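Local coordinates for protein phosphoribosylaminoimidazole-succinocarboxamide synthase (Pyrococcus horikoshii, PDB 4O7S) that catalyses the ATP-dependent joining of L-aspartate to 5-amino-1-(5-phospho-D-ribosyl)imidazole-4-carboxylate, a step of de novo purine biosynthesis that yields SAICAR, at residues V90-V95 and V172-E177. Residues are numbered along the deposited sequence; the frame is centred on the assembly and turned at random.
With TYD (thymidine-5'-diphosphate), chain B.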
loop_
_atom_site.group_PDB
_atom_site.type_symbol
_atom_site.label_atom_id
_atom_site.label_comp_id
_atom_site.label_asym_id
_atom_site.label_seq_id
_atom_site.Cartn_x
_atom_site.Cartn_y
_atom_site.Cartn_z
ATOM N N VAL A 90 9.398 -3.793 -7.020
ATOM C CA VAL A 90 9.393 -2.343 -6.869
ATOM C C VAL A 90 8.908 -1.707 -8.156
ATOM O O VAL A 90 9.571 -1.799 -9.187
ATOM C CB VAL A 90 10.792 -1.817 -6.514
ATOM C CG1 VAL A 90 10.764 -0.298 -6.285
ATOM C CG2 VAL A 90 11.320 -2.536 -5.276
ATOM N N VAL A 91 7.743 -1.070 -8.104
ATOM C CA VAL A 91 7.109 -0.569 -9.319
ATOM C C VAL A 91 7.177 0.975 -9.365
ATOM O O VAL A 91 6.788 1.654 -8.409
ATOM C CB VAL A 91 5.650 -1.079 -9.450
ATOM C CG1 VAL A 91 4.961 -0.470 -10.665
ATOM C CG2 VAL A 91 5.604 -2.608 -9.520
ATOM N N VAL A 92 7.704 1.504 -10.466
ATOM C CA VAL A 92 7.765 2.953 -10.703
ATOM C C VAL A 92 6.771 3.300 -11.823
ATOM O O VAL A 92 6.736 2.622 -12.837
ATOM C CB VAL A 92 9.198 3.401 -11.079
ATOM C CG1 VAL A 92 9.278 4.919 -11.245
ATOM C CG2 VAL A 92 10.192 2.927 -10.030
ATOM N N ARG A 93 5.958 4.337 -11.618
ATOM C CA ARG A 93 4.887 4.681 -12.553
ATOM C C ARG A 93 4.950 6.169 -12.941
ATOM O O ARG A 93 5.010 7.055 -12.065
ATOM C CB ARG A 93 3.518 4.298 -11.954
ATOM C CG ARG A 93 3.549 3.040 -11.069
ATOM C CD ARG A 93 2.169 2.582 -10.612
ATOM N NE ARG A 93 1.458 1.935 -11.705
ATOM C CZ ARG A 93 1.050 0.670 -11.723
ATOM N NH1 ARG A 93 0.429 0.220 -12.803
ATOM N NH2 ARG A 93 1.247 -0.139 -10.679
ATOM N N ASN A 94 4.983 6.443 -14.253
ATOM C CA ASN A 94 4.994 7.826 -14.785
ATOM C C ASN A 94 3.649 8.228 -15.386
ATOM O O ASN A 94 3.267 9.413 -15.356
ATOM C CB ASN A 94 6.073 8.008 -15.857
ATOM C CG ASN A 94 7.456 7.653 -15.360
ATOM O OD1 ASN A 94 7.942 8.241 -14.398
ATOM N ND2 ASN A 94 8.098 6.675 -16.006
ATOM N N VAL A 95 2.964 7.230 -15.960
ATOM C CA VAL A 95 1.699 7.396 -16.647
ATOM C C VAL A 95 0.735 6.339 -16.085
ATOM O O VAL A 95 1.139 5.202 -15.834
ATOM C CB VAL A 95 1.899 7.207 -18.172
ATOM C CG1 VAL A 95 0.559 7.198 -18.920
ATOM C CG2 VAL A 95 2.809 8.307 -18.731
ATOM N N VAL A 172 6.010 4.107 -19.492
ATOM C CA VAL A 172 4.761 4.308 -18.765
ATOM C C VAL A 172 4.922 3.910 -17.286
ATOM O O VAL A 172 4.567 4.675 -16.388
ATOM C CB VAL A 172 3.640 3.500 -19.436
ATOM C CG1 VAL A 172 2.418 3.357 -18.529
ATOM C CG2 VAL A 172 3.292 4.136 -20.776
ATOM N N ASP A 173 5.457 2.709 -17.066
ATOM C CA ASP A 173 5.778 2.189 -15.736
ATOM C C ASP A 173 6.710 1.006 -15.936
ATOM O O ASP A 173 6.919 0.578 -17.086
ATOM C CB ASP A 173 4.503 1.783 -14.958
ATOM C CG ASP A 173 3.655 0.754 -15.697
ATOM O OD1 ASP A 173 4.226 -0.095 -16.392
ATOM O OD2 ASP A 173 2.413 0.793 -15.586
ATOM N N PHE A 174 7.264 0.477 -14.841
ATOM C CA PHE A 174 8.105 -0.731 -14.903
ATOM C C PHE A 174 8.304 -1.311 -13.515
ATOM O O PHE A 174 8.046 -0.647 -12.515
ATOM C CB PHE A 174 9.479 -0.424 -15.519
ATOM C CG PHE A 174 10.267 0.642 -14.780
ATOM C CD1 PHE A 174 11.263 0.289 -13.873
ATOM C CD2 PHE A 174 10.033 1.994 -15.016
ATOM C CE1 PHE A 174 12.007 1.252 -13.204
ATOM C CE2 PHE A 174 10.775 2.974 -14.346
ATOM C CZ PHE A 174 11.763 2.599 -13.428
ATOM N N LYS A 175 8.799 -2.539 -13.458
ATOM C CA LYS A 175 9.042 -3.196 -12.186
ATOM C C LYS A 175 10.520 -3.588 -12.081
ATOM O O LYS A 175 11.117 -4.092 -13.035
ATOM C CB LYS A 175 8.169 -4.440 -12.044
ATOM C CG LYS A 175 8.488 -5.281 -10.806
ATOM C CD LYS A 175 8.508 -6.765 -11.131
ATOM C CE LYS A 175 9.912 -7.196 -11.451
ATOM N NZ LYS A 175 9.989 -8.506 -12.133
ATOM N N LEU A 176 11.078 -3.382 -10.899
ATOM C CA LEU A 176 12.422 -3.819 -10.583
ATOM C C LEU A 176 12.444 -4.771 -9.390
ATOM O O LEU A 176 11.520 -4.785 -8.538
ATOM C CB LEU A 176 13.294 -2.610 -10.231
ATOM C CG LEU A 176 13.427 -1.498 -11.268
ATOM C CD1 LEU A 176 14.202 -0.347 -10.643
ATOM C CD2 LEU A 176 14.095 -2.027 -12.530
ATOM N N GLU A 177 13.532 -5.541 -9.321
ATOM C CA GLU A 177 13.837 -6.361 -8.164
ATOM C C GLU A 177 15.280 -6.101 -7.776
ATOM O O GLU A 177 16.072 -5.620 -8.603
ATOM C CB GLU A 177 13.569 -7.833 -8.470
ATOM C CG GLU A 177 12.102 -8.089 -8.848
ATOM C CD GLU A 177 11.757 -9.562 -9.012
ATOM O OE1 GLU A 177 12.493 -10.428 -8.506
ATOM O OE2 GLU A 177 10.741 -9.860 -9.664
HETATM P PA TYD B . 0.687 -3.312 -12.699
HETATM O O1A TYD B . -0.155 -2.369 -13.526
HETATM O O2A TYD B . 0.832 -3.039 -11.217
HETATM O O3A TYD B . 0.175 -4.831 -12.845
HETATM P PB TYD B . -0.389 -5.577 -14.158
HETATM O O1B TYD B . -1.277 -4.600 -14.879
HETATM O O2B TYD B . 0.836 -5.924 -14.971
HETATM O O3B TYD B . -1.077 -6.763 -13.533
HETATM O "O5'" TYD B . 2.155 -3.386 -13.342
HETATM C "C5'" TYD B . 2.946 -2.204 -13.461
HETATM C "C4'" TYD B . 4.259 -2.493 -14.195
HETATM O "O4'" TYD B . 5.067 -3.362 -13.406
HETATM C "C3'" TYD B . 4.096 -3.171 -15.554
HETATM O "O3'" TYD B . 5.066 -2.606 -16.432
HETATM C "C2'" TYD B . 4.460 -4.622 -15.348
HETATM C "C1'" TYD B . 5.337 -4.588 -14.106
HETATM N N1 TYD B . 5.112 -5.729 -13.207
HETATM C C2 TYD B . 5.737 -6.987 -13.456
HETATM O O2 TYD B . 6.471 -7.137 -14.457
HETATM N N3 TYD B . 5.541 -8.026 -12.622
HETATM C C4 TYD B . 4.765 -7.897 -11.528
HETATM O O4 TYD B . 4.597 -8.864 -10.759
HETATM C C5 TYD B . 4.114 -6.589 -11.235
HETATM C C5M TYD B . 3.244 -6.373 -10.021
HETATM C C6 TYD B . 4.337 -5.546 -12.121
HETATM O O HOH W 1 1.289 2.936 -14.289
#
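Antiparallel strands 90-93 and 172-176 form the floor of a nucleotide-binding pocket, with Val91, Arg93, Asp173 and Lys175 on the face that carries thymidine-5'-diphosphate (TYD). Val90 with Leu176 and Val92 with Phe174 are hydrogen-bonded pairs, Val92 N reaching Phe174 O at 3.0 Å. Where the chain turns a corner at Asn94, Val172 O accepts from both Asn94 N and Val95 N. On the pocket face, the guanidinium of Arg93 grips the alpha-phosphate with two nitrogens, NH1 to TYD O1A (2.8 Å) and NH2 to TYD O2A (3.0 Å), and NH1 also bonds a phosphate oxygen of thymidine-5'-phosphate bound at the same site. Asp173 OD2 stands 3.5 Å from Arg93 NH1, well out of the guanidinium plane, with the two flat groups 85° apart, an ion pair of charges alone. One water bridges them, accepting from Arg93 NE and lying 2.7 Å from Asp173 OD2. Chi1 of 57° in Asp173 sets the carboxylate between backbone N and carbonyl carbon, bringing OD1 within 2.6 Å of TYD O3'. Lys175 lays its CB and CD against the sugar and base, while NZ pairs with Glu177 OE2. On the other face, with Val90, Val92, Phe174 and Leu176, Val92 CB sits over the Phe174 ring in a CH-pi contact, 4.0 Å from the centroid. A serine in place of Phe174 would probably leave Val92 without its aromatic partner and open a gap against helix 143-165. That helix packs on this face through Ala153 and Asn157; strand 111-121 pairs with 84-93, Glu118 adding a salt bridge to Arg93, and strand 197-201 flanks 169-180, its Arg198 forming a salt bridge to Asp173 OD2 and a hydrogen bond to TYD.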